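Local coordinates for protein enterotoxin SEN variant (Staphylococcus aureus, PDB 6KRY) that probably acts as a secreted enterotoxin and superantigen of Staphylococcus aureus, at residues D3-K8 and I171-I176; I28-D33 and G85-N90; T60-V65 and T96-S101; K162-D167 and D191-K196. All coordinates share one frame; numbering follows the deposited sequence.

Contact 1: D3-K8 and I171-I176; sequences DKNDLK and IQKGCI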
loop_
_atom_site.group_PDB
_atom_site.type_symbol
_atom_site.label_atom_id
_atom_site.label_comp_id
_atom_site.label_asym_id
_atom_site.label_seq_id
_atom_site.Cartn_x
_atom_site.Cartn_y
_atom_site.Cartn_z
ATOM N N ASP A 3 9.323 10.939 18.146
ATOM C CA ASP A 3 8.538 11.794 19.121
ATOM C C ASP A 3 7.080 11.317 19.109
ATOM O O ASP A 3 6.356 11.587 18.160
ATOM C CB ASP A 3 8.597 13.292 18.799
ATOM C CG ASP A 3 7.962 14.196 19.873
ATOM O OD1 ASP A 3 7.202 13.679 20.741
ATOM O OD2 ASP A 3 8.190 15.427 19.822
ATOM N N LYS A 4 6.661 10.659 20.192
ATOM C CA LYS A 4 5.323 10.086 20.315
ATOM C C LYS A 4 4.238 11.162 20.177
ATOM O O LYS A 4 3.134 10.839 19.736
ATOM C CB LYS A 4 5.136 9.341 21.649
ATOM C CG LYS A 4 6.268 8.385 22.001
ATOM C CD LYS A 4 6.009 7.433 23.161
ATOM C CE LYS A 4 5.023 7.901 24.199
ATOM N NZ LYS A 4 4.641 6.775 25.088
ATOM N N ASN A 5 4.530 12.423 20.538
ATOM C CA ASN A 5 3.509 13.467 20.499
ATOM C C ASN A 5 3.333 14.044 19.084
ATOM O O ASN A 5 2.426 14.822 18.867
ATOM C CB ASN A 5 3.785 14.543 21.559
ATOM C CG ASN A 5 3.406 14.039 22.939
ATOM O OD1 ASN A 5 2.498 13.226 23.050
ATOM N ND2 ASN A 5 4.068 14.501 23.990
ATOM N N ASP A 6 4.136 13.594 18.119
ATOM C CA ASP A 6 3.915 13.869 16.717
ATOM C C ASP A 6 3.031 12.789 16.071
ATOM O O ASP A 6 2.639 12.918 14.892
ATOM C CB ASP A 6 5.238 13.867 15.944
ATOM C CG ASP A 6 6.091 15.085 16.227
ATOM O OD1 ASP A 6 5.511 16.111 16.640
ATOM O OD2 ASP A 6 7.321 14.989 16.032
ATOM N N LEU A 7 2.758 11.690 16.776
ATOM C CA LEU A 7 1.969 10.604 16.197
ATOM C C LEU A 7 0.513 10.755 16.618
ATOM O O LEU A 7 0.242 11.168 17.738
ATOM C CB LEU A 7 2.511 9.265 16.672
ATOM C CG LEU A 7 3.931 8.943 16.229
ATOM C CD1 LEU A 7 4.346 7.657 16.897
ATOM C CD2 LEU A 7 4.022 8.838 14.704
ATOM N N LYS A 8 -0.403 10.423 15.714
ATOM C CA LYS A 8 -1.840 10.496 15.996
ATOM C C LYS A 8 -2.248 9.296 16.864
ATOM O O LYS A 8 -1.584 8.251 16.889
ATOM C CB LYS A 8 -2.651 10.482 14.698
ATOM C CG LYS A 8 -2.284 11.537 13.670
ATOM C CD LYS A 8 -2.740 12.919 14.029
ATOM C CE LYS A 8 -2.295 13.949 13.009
ATOM N NZ LYS A 8 -0.855 14.287 13.166
ATOM N N ILE A 171 -2.850 -0.973 21.704
ATOM C CA ILE A 171 -1.940 -0.111 20.874
ATOM C C ILE A 171 -2.643 1.214 20.551
ATOM O O ILE A 171 -3.712 1.181 19.965
ATOM C CB ILE A 171 -1.499 -0.850 19.599
ATOM C CG1 ILE A 171 -0.824 -2.200 19.890
ATOM C CG2 ILE A 171 -0.621 0.046 18.749
ATOM C CD1 ILE A 171 0.373 -2.101 20.790
ATOM N N GLN A 172 -2.058 2.362 20.933
ATOM C CA GLN A 172 -2.677 3.670 20.702
ATOM C C GLN A 172 -1.945 4.481 19.644
ATOM O O GLN A 172 -2.540 5.383 19.058
ATOM C CB GLN A 172 -2.761 4.493 21.995
ATOM C CG GLN A 172 -3.974 4.141 22.850
ATOM C CD GLN A 172 -5.282 4.346 22.118
ATOM O OE1 GLN A 172 -5.493 5.370 21.460
ATOM N NE2 GLN A 172 -6.171 3.360 22.239
ATOM N N LYS A 173 -0.644 4.235 19.468
ATOM C CA LYS A 173 0.115 4.984 18.506
ATOM C C LYS A 173 1.116 4.021 17.851
ATOM O O LYS A 173 1.477 2.964 18.416
ATOM C CB LYS A 173 0.900 6.152 19.121
ATOM C CG LYS A 173 0.071 7.221 19.842
ATOM C CD LYS A 173 0.875 8.415 20.345
ATOM C CE LYS A 173 -0.007 9.596 20.722
ATOM N NZ LYS A 173 0.804 10.724 21.228
ATOM N N GLY A 174 1.562 4.404 16.662
ATOM C CA GLY A 174 2.563 3.587 16.014
ATOM C C GLY A 174 3.014 4.178 14.706
ATOM O O GLY A 174 2.299 4.925 14.053
ATOM N N CYS A 175 4.193 3.740 14.269
ATOM C CA CYS A 175 4.685 4.181 13.004
ATOM C C CYS A 175 5.604 3.107 12.377
ATOM O O CYS A 175 6.094 2.193 13.034
ATOM C CB CYS A 175 5.386 5.514 13.131
ATOM S SG CYS A 175 6.874 5.436 14.160
ATOM N N ILE A 176 5.778 3.256 11.071
ATOM C CA ILE A 176 6.549 2.366 10.238
ATOM C C ILE A 176 7.610 3.195 9.522
ATOM O O ILE A 176 7.313 4.112 8.824
ATOM C CB ILE A 176 5.659 1.578 9.269
ATOM C CG1 ILE A 176 6.557 0.689 8.418
ATOM C CG2 ILE A 176 4.760 2.471 8.421
ATOM C CD1 ILE A 176 5.848 -0.298 7.538
HETATM O O HOH W 1 -0.691 12.658 21.993
HETATM O O HOH W 2 0.375 6.835 15.830
#

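Contact 2: I28-D33 and G85-N90; sequences ITWQLD and GLYYGN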
loop_
_atom_site.group_PDB
_atom_site.type_symbol
_atom_site.label_atom_id
_atom_site.label_comp_id
_atom_site.label_asym_id
_atom_site.label_seq_id
_atom_site.Cartn_x
_atom_site.Cartn_y
_atom_site.Cartn_z
ATOM N N ILE A 28 -7.537 -10.554 2.726
ATOM C CA ILE A 28 -6.439 -10.499 1.707
ATOM C C ILE A 28 -6.988 -10.142 0.325
ATOM O O ILE A 28 -6.197 -9.712 -0.521
ATOM C CB ILE A 28 -5.572 -11.775 1.565
ATOM C CG1 ILE A 28 -6.343 -13.096 1.656
ATOM C CG2 ILE A 28 -4.422 -11.732 2.544
ATOM C CD1 ILE A 28 -7.599 -13.153 0.856
ATOM N N THR A 29 -8.305 -10.276 0.110
ATOM C CA THR A 29 -8.907 -10.003 -1.194
ATOM C C THR A 29 -8.759 -8.524 -1.595
ATOM O O THR A 29 -8.828 -8.222 -2.775
ATOM C CB THR A 29 -10.372 -10.458 -1.266
ATOM O OG1 THR A 29 -11.063 -9.828 -0.193
ATOM C CG2 THR A 29 -10.515 -11.957 -1.169
ATOM N N TRP A 30 -8.525 -7.609 -0.655
ATOM C CA TRP A 30 -8.310 -6.199 -1.020
ATOM C C TRP A 30 -6.946 -5.960 -1.682
ATOM O O TRP A 30 -6.732 -4.860 -2.145
ATOM C CB TRP A 30 -8.415 -5.294 0.220
ATOM C CG TRP A 30 -9.788 -5.153 0.771
ATOM C CD1 TRP A 30 -10.246 -5.649 1.958
ATOM C CD2 TRP A 30 -10.905 -4.531 0.122
ATOM N NE1 TRP A 30 -11.569 -5.338 2.103
ATOM C CE2 TRP A 30 -12.000 -4.649 1.001
ATOM C CE3 TRP A 30 -11.067 -3.860 -1.095
ATOM C CZ2 TRP A 30 -13.249 -4.122 0.695
ATOM C CZ3 TRP A 30 -12.308 -3.350 -1.404
ATOM C CH2 TRP A 30 -13.380 -3.486 -0.519
ATOM N N GLN A 31 -6.012 -6.917 -1.610
ATOM C CA GLN A 31 -4.666 -6.782 -2.144
ATOM C C GLN A 31 -4.663 -7.279 -3.589
ATOM O O GLN A 31 -4.811 -8.459 -3.831
ATOM C CB GLN A 31 -3.637 -7.565 -1.323
ATOM C CG GLN A 31 -3.494 -6.986 0.082
ATOM C CD GLN A 31 -2.463 -7.593 1.019
ATOM O OE1 GLN A 31 -1.263 -7.535 0.755
ATOM N NE2 GLN A 31 -2.906 -8.043 2.192
ATOM N N LEU A 32 -4.508 -6.344 -4.517
ATOM C CA LEU A 32 -4.338 -6.596 -5.930
ATOM C C LEU A 32 -2.851 -6.881 -6.170
ATOM O O LEU A 32 -1.985 -6.214 -5.611
ATOM C CB LEU A 32 -4.847 -5.326 -6.631
ATOM C CG LEU A 32 -5.014 -5.333 -8.138
ATOM C CD1 LEU A 32 -3.667 -5.114 -8.811
ATOM C CD2 LEU A 32 -5.683 -6.595 -8.627
ATOM N N ASP A 33 -2.556 -7.945 -6.919
ATOM C CA ASP A 33 -1.189 -8.377 -7.197
ATOM C C ASP A 33 -1.207 -8.917 -8.641
ATOM O O ASP A 33 -1.525 -10.101 -8.866
ATOM C CB ASP A 33 -0.757 -9.415 -6.153
ATOM C CG ASP A 33 0.695 -9.875 -6.216
ATOM O OD1 ASP A 33 1.472 -9.394 -7.114
ATOM O OD2 ASP A 33 1.078 -10.687 -5.328
ATOM N N GLY A 85 -1.382 -3.257 -4.888
ATOM C CA GLY A 85 -1.833 -2.368 -3.835
ATOM C C GLY A 85 -3.259 -2.616 -3.395
ATOM O O GLY A 85 -3.876 -3.643 -3.730
ATOM N N LEU A 86 -3.787 -1.640 -2.649
ATOM C CA LEU A 86 -5.146 -1.717 -2.117
ATOM C C LEU A 86 -6.113 -0.931 -3.008
ATOM O O LEU A 86 -5.959 0.283 -3.217
ATOM C CB LEU A 86 -5.116 -1.139 -0.697
ATOM C CG LEU A 86 -4.252 -1.925 0.295
ATOM C CD1 LEU A 86 -4.174 -1.202 1.634
ATOM C CD2 LEU A 86 -4.769 -3.350 0.492
ATOM N N TYR A 87 -7.143 -1.620 -3.507
ATOM C CA TYR A 87 -8.086 -1.013 -4.435
ATOM C C TYR A 87 -9.385 -0.643 -3.720
ATOM O O TYR A 87 -9.670 -1.054 -2.580
ATOM C CB TYR A 87 -8.359 -1.949 -5.621
ATOM C CG TYR A 87 -9.029 -3.232 -5.229
ATOM C CD1 TYR A 87 -10.406 -3.299 -5.094
ATOM C CD2 TYR A 87 -8.296 -4.350 -4.906
ATOM C CE1 TYR A 87 -11.029 -4.441 -4.623
ATOM C CE2 TYR A 87 -8.905 -5.517 -4.473
ATOM C CZ TYR A 87 -10.277 -5.565 -4.342
ATOM O OH TYR A 87 -10.906 -6.694 -3.896
ATOM N N TYR A 88 -10.182 0.165 -4.433
ATOM C CA TYR A 88 -11.474 0.579 -3.984
ATOM C C TYR A 88 -12.448 0.579 -5.162
ATOM O O TYR A 88 -12.068 0.749 -6.318
ATOM C CB TYR A 88 -11.366 1.943 -3.305
ATOM C CG TYR A 88 -11.098 3.106 -4.229
ATOM C CD1 TYR A 88 -12.156 3.762 -4.805
ATOM C CD2 TYR A 88 -9.828 3.629 -4.417
ATOM C CE1 TYR A 88 -11.971 4.852 -5.630
ATOM C CE2 TYR A 88 -9.621 4.729 -5.254
ATOM C CZ TYR A 88 -10.704 5.343 -5.852
ATOM O OH TYR A 88 -10.635 6.399 -6.704
ATOM N N GLY A 89 -13.724 0.362 -4.839
ATOM C CA GLY A 89 -14.794 0.322 -5.830
ATOM C C GLY A 89 -15.707 1.542 -5.751
ATOM O O GLY A 89 -16.169 2.018 -6.797
ATOM N N ASN A 90 -15.965 2.035 -4.527
ATOM C CA ASN A 90 -16.863 3.165 -4.224
ATOM C C ASN A 90 -16.193 4.480 -4.619
ATOM O O ASN A 90 -15.103 4.747 -4.157
ATOM C CB ASN A 90 -17.219 3.133 -2.727
ATOM C CG ASN A 90 -17.887 4.373 -2.152
ATOM O OD1 ASN A 90 -18.744 4.971 -2.800
ATOM N ND2 ASN A 90 -17.575 4.728 -0.904
#

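Contact 3: T60-V65 and T96-S101; sequences TSSLKV and TEEKTS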
loop_
_atom_site.group_PDB
_atom_site.type_symbol
_atom_site.label_atom_id
_atom_site.label_comp_id
_atom_site.label_asym_id
_atom_site.label_seq_id
_atom_site.Cartn_x
_atom_site.Cartn_y
_atom_site.Cartn_z
ATOM N N THR A 60 -15.918 -6.391 -10.769
ATOM C CA THR A 60 -15.347 -5.446 -11.742
ATOM C C THR A 60 -14.359 -6.199 -12.638
ATOM O O THR A 60 -13.830 -7.224 -12.253
ATOM C CB THR A 60 -14.688 -4.239 -11.061
ATOM O OG1 THR A 60 -13.699 -4.782 -10.188
ATOM C CG2 THR A 60 -15.674 -3.354 -10.325
ATOM N N SER A 61 -14.138 -5.651 -13.839
ATOM C CA SER A 61 -13.313 -6.233 -14.912
ATOM C C SER A 61 -12.211 -5.291 -15.377
ATOM O O SER A 61 -11.392 -5.712 -16.197
ATOM C CB SER A 61 -14.156 -6.556 -16.119
ATOM O OG SER A 61 -15.112 -7.526 -15.786
ATOM N N SER A 62 -12.301 -4.002 -15.027
ATOM C CA SER A 62 -11.295 -3.013 -15.421
ATOM C C SER A 62 -10.671 -2.368 -14.183
ATOM O O SER A 62 -11.263 -2.379 -13.123
ATOM C CB SER A 62 -11.886 -1.942 -16.322
ATOM O OG SER A 62 -12.368 -2.499 -17.538
ATOM N N LEU A 63 -9.474 -1.808 -14.357
ATOM C CA LEU A 63 -8.751 -1.171 -13.260
ATOM C C LEU A 63 -8.255 0.196 -13.731
ATOM O O LEU A 63 -7.556 0.274 -14.756
ATOM C CB LEU A 63 -7.524 -2.016 -12.890
ATOM C CG LEU A 63 -6.751 -1.481 -11.688
ATOM C CD1 LEU A 63 -7.604 -1.559 -10.423
ATOM C CD2 LEU A 63 -5.443 -2.235 -11.520
ATOM N N LYS A 64 -8.517 1.223 -12.923
ATOM C CA LYS A 64 -7.937 2.513 -13.215
ATOM C C LYS A 64 -6.904 2.779 -12.127
ATOM O O LYS A 64 -7.180 2.679 -10.942
ATOM C CB LYS A 64 -9.018 3.595 -13.217
ATOM C CG LYS A 64 -8.492 4.992 -13.501
ATOM C CD LYS A 64 -9.563 6.045 -13.616
ATOM C CE LYS A 64 -10.085 6.485 -12.288
ATOM N NZ LYS A 64 -11.048 7.581 -12.469
ATOM N N VAL A 65 -5.685 3.039 -12.551
ATOM C CA VAL A 65 -4.631 3.476 -11.652
ATOM C C VAL A 65 -4.543 4.996 -11.719
ATOM O O VAL A 65 -4.472 5.584 -12.809
ATOM C CB VAL A 65 -3.272 2.841 -12.017
ATOM C CG1 VAL A 65 -2.185 3.320 -11.067
ATOM C CG2 VAL A 65 -3.362 1.321 -12.025
ATOM N N THR A 96 -17.663 4.252 -19.388
ATOM C CA THR A 96 -19.121 4.327 -19.086
ATOM C C THR A 96 -19.793 2.944 -19.028
ATOM O O THR A 96 -20.662 2.692 -18.203
ATOM C CB THR A 96 -19.841 5.198 -20.124
ATOM O OG1 THR A 96 -19.249 6.498 -20.101
ATOM C CG2 THR A 96 -21.331 5.306 -19.875
ATOM N N GLU A 97 -19.382 2.044 -19.913
ATOM C CA GLU A 97 -20.013 0.746 -20.083
ATOM C C GLU A 97 -19.134 -0.350 -19.460
ATOM O O GLU A 97 -19.165 -1.498 -19.884
ATOM C CB GLU A 97 -20.232 0.515 -21.584
ATOM C CG GLU A 97 -18.942 0.513 -22.421
ATOM C CD GLU A 97 -18.022 1.744 -22.382
ATOM O OE1 GLU A 97 -17.051 1.802 -23.185
ATOM O OE2 GLU A 97 -18.261 2.645 -21.555
ATOM N N GLU A 98 -18.290 0.011 -18.493
ATOM C CA GLU A 98 -17.382 -0.939 -17.890
ATOM C C GLU A 98 -17.644 -0.932 -16.381
ATOM O O GLU A 98 -18.270 -0.002 -15.857
ATOM C CB GLU A 98 -15.924 -0.579 -18.189
ATOM C CG GLU A 98 -15.578 -0.685 -19.659
ATOM C CD GLU A 98 -14.103 -0.874 -19.994
ATOM O OE1 GLU A 98 -13.201 -0.486 -19.165
ATOM O OE2 GLU A 98 -13.840 -1.386 -21.118
ATOM N N LYS A 99 -17.212 -1.988 -15.706
ATOM C CA LYS A 99 -17.273 -2.054 -14.269
ATOM C C LYS A 99 -15.824 -1.945 -13.774
ATOM O O LYS A 99 -14.998 -2.769 -14.116
ATOM C CB LYS A 99 -17.986 -3.336 -13.851
ATOM C CG LYS A 99 -19.423 -3.450 -14.357
ATOM C CD LYS A 99 -20.402 -2.462 -13.718
ATOM C CE LYS A 99 -20.483 -2.560 -12.202
ATOM N NZ LYS A 99 -20.459 -3.960 -11.702
ATOM N N THR A 100 -15.537 -0.906 -12.994
ATOM C CA THR A 100 -14.148 -0.503 -12.798
ATOM C C THR A 100 -13.843 -0.379 -11.312
ATOM O O THR A 100 -14.660 0.106 -10.550
ATOM C CB THR A 100 -13.844 0.783 -13.589
ATOM O OG1 THR A 100 -14.176 0.585 -14.960
ATOM C CG2 THR A 100 -12.395 1.195 -13.534
ATOM N N SER A 101 -12.666 -0.880 -10.908
ATOM C CA SER A 101 -12.081 -0.600 -9.620
ATOM C C SER A 101 -10.858 0.298 -9.801
ATOM O O SER A 101 -10.343 0.449 -10.916
ATOM C CB SER A 101 -11.707 -1.865 -8.910
ATOM O OG SER A 101 -12.873 -2.475 -8.410
#

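Contact 4: K162-D167 and D191-K196; sequences KIYNKD and DLYNIK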
loop_
_atom_site.group_PDB
_atom_site.type_symbol
_atom_site.label_atom_id
_atom_site.label_comp_id
_atom_site.label_asym_id
_atom_site.label_seq_id
_atom_site.Cartn_x
_atom_site.Cartn_y
_atom_site.Cartn_z
ATOM N N LYS A 162 -3.637 -6.298 16.172
ATOM C CA LYS A 162 -4.987 -5.709 16.110
ATOM C C LYS A 162 -4.910 -4.179 16.078
ATOM O O LYS A 162 -5.675 -3.462 16.772
ATOM C CB LYS A 162 -5.833 -6.201 17.294
ATOM C CG LYS A 162 -5.690 -7.676 17.578
ATOM C CD LYS A 162 -6.623 -8.518 16.809
ATOM C CE LYS A 162 -7.978 -8.571 17.481
ATOM N NZ LYS A 162 -8.786 -9.701 16.969
ATOM N N ILE A 163 -3.995 -3.671 15.245
ATOM C CA ILE A 163 -3.760 -2.263 15.094
ATOM C C ILE A 163 -5.071 -1.498 14.940
ATOM O O ILE A 163 -5.252 -0.483 15.595
ATOM C CB ILE A 163 -2.876 -2.022 13.850
ATOM C CG1 ILE A 163 -1.485 -2.601 14.041
ATOM C CG2 ILE A 163 -2.817 -0.545 13.493
ATOM C CD1 ILE A 163 -0.827 -2.154 15.287
ATOM N N TYR A 164 -5.930 -1.922 14.005
ATOM C CA TYR A 164 -7.071 -1.068 13.597
ATOM C C TYR A 164 -8.413 -1.498 14.212
ATOM O O TYR A 164 -9.406 -0.800 14.032
ATOM C CB TYR A 164 -7.187 -1.016 12.066
ATOM C CG TYR A 164 -6.040 -0.283 11.435
ATOM C CD1 TYR A 164 -5.732 1.013 11.804
ATOM C CD2 TYR A 164 -5.216 -0.895 10.510
ATOM C CE1 TYR A 164 -4.633 1.672 11.264
ATOM C CE2 TYR A 164 -4.145 -0.233 9.919
ATOM C CZ TYR A 164 -3.856 1.055 10.294
ATOM O OH TYR A 164 -2.785 1.718 9.744
ATOM N N ASN A 165 -8.432 -2.576 14.989
ATOM C CA ASN A 165 -9.696 -3.116 15.531
ATOM C C ASN A 165 -10.396 -2.121 16.442
ATOM O O ASN A 165 -9.791 -1.588 17.382
ATOM C CB ASN A 165 -9.474 -4.403 16.317
ATOM C CG ASN A 165 -9.170 -5.520 15.377
ATOM O OD1 ASN A 165 -10.024 -6.380 15.142
ATOM N ND2 ASN A 165 -8.006 -5.437 14.753
ATOM N N LYS A 166 -11.696 -1.910 16.172
ATOM C CA LYS A 166 -12.502 -0.970 16.894
ATOM C C LYS A 166 -12.712 -1.370 18.366
ATOM O O LYS A 166 -13.121 -0.527 19.133
ATOM C CB LYS A 166 -13.876 -0.829 16.235
ATOM C CG LYS A 166 -14.694 -2.107 16.204
ATOM C CD LYS A 166 -15.937 -1.980 15.377
ATOM C CE LYS A 166 -16.530 -3.317 14.999
ATOM N NZ LYS A 166 -16.892 -4.116 16.173
ATOM N N ASP A 167 -12.463 -2.626 18.733
ATOM C CA ASP A 167 -12.734 -3.062 20.110
ATOM C C ASP A 167 -11.443 -3.535 20.782
ATOM O O ASP A 167 -11.476 -4.252 21.765
ATOM C CB ASP A 167 -13.790 -4.162 20.164
ATOM C CG ASP A 167 -13.778 -5.042 18.936
ATOM O OD1 ASP A 167 -12.652 -5.390 18.476
ATOM O OD2 ASP A 167 -14.899 -5.317 18.410
ATOM N N ASP A 191 2.821 7.336 9.763
ATOM C CA ASP A 191 2.108 7.188 10.980
ATOM C C ASP A 191 0.911 6.283 10.693
ATOM O O ASP A 191 0.058 6.626 9.875
ATOM C CB ASP A 191 1.709 8.575 11.477
ATOM C CG ASP A 191 0.803 8.650 12.693
ATOM O OD1 ASP A 191 0.286 7.584 13.149
ATOM O OD2 ASP A 191 0.601 9.816 13.190
ATOM N N LEU A 192 0.838 5.158 11.400
ATOM C CA LEU A 192 -0.189 4.150 11.224
ATOM C C LEU A 192 -1.601 4.687 11.463
ATOM O O LEU A 192 -2.545 4.142 10.883
ATOM C CB LEU A 192 0.076 2.955 12.151
ATOM C CG LEU A 192 1.339 2.142 11.861
ATOM C CD1 LEU A 192 1.519 1.075 12.923
ATOM C CD2 LEU A 192 1.298 1.526 10.468
ATOM N N TYR A 193 -1.758 5.700 12.328
ATOM C CA TYR A 193 -3.077 6.182 12.695
ATOM C C TYR A 193 -3.367 7.520 12.029
ATOM O O TYR A 193 -4.321 8.178 12.396
ATOM C CB TYR A 193 -3.176 6.216 14.219
ATOM C CG TYR A 193 -3.167 4.831 14.809
ATOM C CD1 TYR A 193 -4.180 3.934 14.539
ATOM C CD2 TYR A 193 -2.128 4.405 15.615
ATOM C CE1 TYR A 193 -4.175 2.652 15.077
ATOM C CE2 TYR A 193 -2.093 3.117 16.136
ATOM C CZ TYR A 193 -3.123 2.244 15.875
ATOM O OH TYR A 193 -3.064 1.010 16.420
ATOM N N ASN A 194 -2.507 7.945 11.104
ATOM C CA ASN A 194 -2.691 9.177 10.357
ATOM C C ASN A 194 -3.221 8.811 8.965
ATOM O O ASN A 194 -2.497 8.879 7.990
ATOM C CB ASN A 194 -1.403 9.978 10.209
ATOM C CG ASN A 194 -1.601 11.309 9.506
ATOM O OD1 ASN A 194 -2.663 11.902 9.569
ATOM N ND2 ASN A 194 -0.603 11.748 8.758
ATOM N N ILE A 195 -4.507 8.487 8.904
ATOM C CA ILE A 195 -5.204 8.091 7.687
ATOM C C ILE A 195 -6.183 9.198 7.285
ATOM O O ILE A 195 -6.924 9.718 8.092
ATOM C CB ILE A 195 -5.948 6.767 7.898
ATOM C CG1 ILE A 195 -5.058 5.706 8.542
ATOM C CG2 ILE A 195 -6.521 6.281 6.577
ATOM C CD1 ILE A 195 -3.997 5.203 7.620
ATOM N N LYS A 196 -6.179 9.551 6.007
ATOM C CA LYS A 196 -7.035 10.657 5.539
ATOM C C LYS A 196 -8.415 10.111 5.163
ATOM O O LYS A 196 -8.532 9.038 4.547
ATOM C CB LYS A 196 -6.360 11.395 4.382
ATOM C CG LYS A 196 -4.878 11.686 4.608
ATOM C CD LYS A 196 -4.473 12.267 5.990
ATOM C CE LYS A 196 -3.910 13.676 5.916
ATOM N NZ LYS A 196 -4.998 14.654 5.650
#

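Contact 1: D3-K8 and I171-I176
L7 and K173 bring the backbones closest, with CA atoms 6.4 Å apart, where the N-terminal segment, a 3-10 turn at 4-6 leading into extended chain, lies over the first residues of strand 173-180 in the beta-grasp domain. A classic beta bulge marks the entry to that strand, Q172 and K173 both facing Y225. K173 carries the contact: beyond CG its chain runs extended (chi2 -176°, chi3 165°), which takes the ammonium past L7 to the turn. NZ donates to K4 O at 2.8 Å from above the carbonyl plane, while L7 N reaches the same oxygen from the opposite face, giving K4 O two donors. On the way its methylene carbons run alongside the backbone of 3-8, CE lying 3.4 Å from L7 O. L7 points at the strand, its CD2 packing on C175 CB at 3.9 Å, and its side chain also touches Y189, D191 and Y225. At the start of the turn D3 OD1 accepts from N5 N, an Asx turn. Water links the two segments twice: one molecule accepts from K173 NZ and makes a weak bond to N5 OD1, and another accepts from G174 N at 2.8 Å and probably donates to K8 O at 2.6 Å.

Contact 2: I28-D33 and G85-N90
W30 and Y87 form the apolar centre, to which L86 and L32 add aliphatic contacts. The six-membered ring of W30 and the Y87 ring have centroids 5.2 Å apart and planes at 45°, an oblique pairing in which W30 CE3 lies over a face of the Y87 ring, 3.6 Å from CE1. Y87 CG sits between the backbone N and the carbonyl carbon (chi1 64°), and from there the ring turns back over the 3-10 segment 28-30. L32 CB meets Y87 CD2 at 4.0 Å. L86 CD2 touches W30 CB and also Q31 CG, the Q31 and L86 side chains running alongside each other in the same direction.

Outward from this core comes a short antiparallel ladder of the OB-fold domain. Q31 and L86 are a non-hydrogen-bonded pair; L32 and G85 are a hydrogen-bonded one, with L32 N to G85 O at 2.9 Å and G85 N to L32 O at 3.1 Å. The chain turns a corner at G85; the N-to-C directions of 31-33 and 86-88 are 112° apart, far from antiparallel, and the pairing is limited to these two residue pairs. L86 CA adds a CA-H...O contact to W30 O.

At the polar edge, Y87 OH donates to T29 O at 2.8 Å from above that carbonyl's plane. W30 NE1 bonds S23 OG on helix 15-26, and Q31 OE1 bonds Y84 OH. The chemistry implies an aromatic and aliphatic core flanked by two backbone hydrogen bonds and by polar bonds from the rings: ties from phenol to T29 and indole to helix 15-26 should limit how far either ring can shift.

Contact 3: T60-V65 and T96-S101
S62 and E98 meet at the flat carboxylate of E98: S62 OG donates to OE1 at 2.7 Å from well above the carboxylate plane (68° out of it), while OE2 is salt-bridged to K51. The second flat group is the peptide carbonyl of K99, whose oxygen accepts two backbone bonds. S62 N arrives nearly along the C=O axis at 3.1 Å, and S61 N at 3.0 Å is tilted from the carbonyl plane.

Beyond this doubly bonded carbonyl the chains pair as parallel strands, S62 with T100 and L63 with S101. S101 N donates to S62 O at 3.0 Å, and K64 N to S101 O at 2.8 Å. Such parallel pairing of the third and fifth strands, here 60-66 and 100-109, is characteristic of the OB-fold barrel, where the other neighbours are antiparallel.

Side chains line both faces of the pair. On the face of L63 and S101, L63 CD1 lies 3.4 Å from S101 O. On the other, T100 OG1 approaches S62 CB, and T100 CG2 lies near K64 CB. T60, two residues before the first bridge, has OG1 between its backbone N and carbonyl carbon (chi1 57°), which turns the hydroxyl to S101 OG; the serine donates at 3.0 Å.

The contact is therefore mainly polar. Buried hydroxyls at T60, S62 and S101 each find a partner across it, and the salt bridge from K51 probably favours the charged form of the E98 carboxylate.

Contact 4: K162-D167 and D191-K196
Y164 and Y193 carry this contact between two loops of the beta-grasp domain, one after helix 146-161 and the other after strand 188-191, and each tyrosine reaches for the other loop's backbone. Their rings stand obliquely, planes at 79° and centroids 5.8 Å apart, touching through the two CE1 atoms at 4.0 Å. Each hydroxyl donates to a carbonyl of the other loop that lies in plane at the edge of its own ring. Y164 OH meets L192 O at 2.7 Å, in the carbonyl plane and on a lone pair, whereas Y193 OH meets I163 O at 2.8 Å with a 23° tilt from that plane. Two of these atoms have a further partner: Y164 OH is also bonded to R154 NH1, and I163 O to K10 NZ.

I163 CG2 touches both rings: anti to the backbone N, it sits over the centre of the Y164 ring, 3.5 Å above the plane, and 3.7 Å from Y193 CZ. L192 CB points at the opposite loop and approaches Y164 OH, and its side chain also touches R154 and L224.

The 191-194 loop is a type I beta turn and, at its start, an Asx turn, in which Y193 N donates to D191 OD1 at 2.9 Å from above the carboxylate plane.

From the N terminus, segment 3-8 opens a loop that contact 1 closes only at 171-176, bringing the chain's start onto the beta-grasp sheet. Contacts 2 and 3 are nested inside it, in the OB-fold domain. These two cross, since 60-65 lies between 28-33 and 85-90 while 96-101 follows; they touch where Y88 O packs on S101 CB, strands 86-88 and 100-109 being neighbours in one sheet. Contact 4 opens at 162-167, before contact 1 closes, and ends at 191-196, joining the loop after helix 146-161 to the one after strand 188-191, so these two also cross. They meet through K8 N with D191 OD2 and G174 O with L192 N. Contacts 1 and 3 lie on opposite sides of the chain's centre.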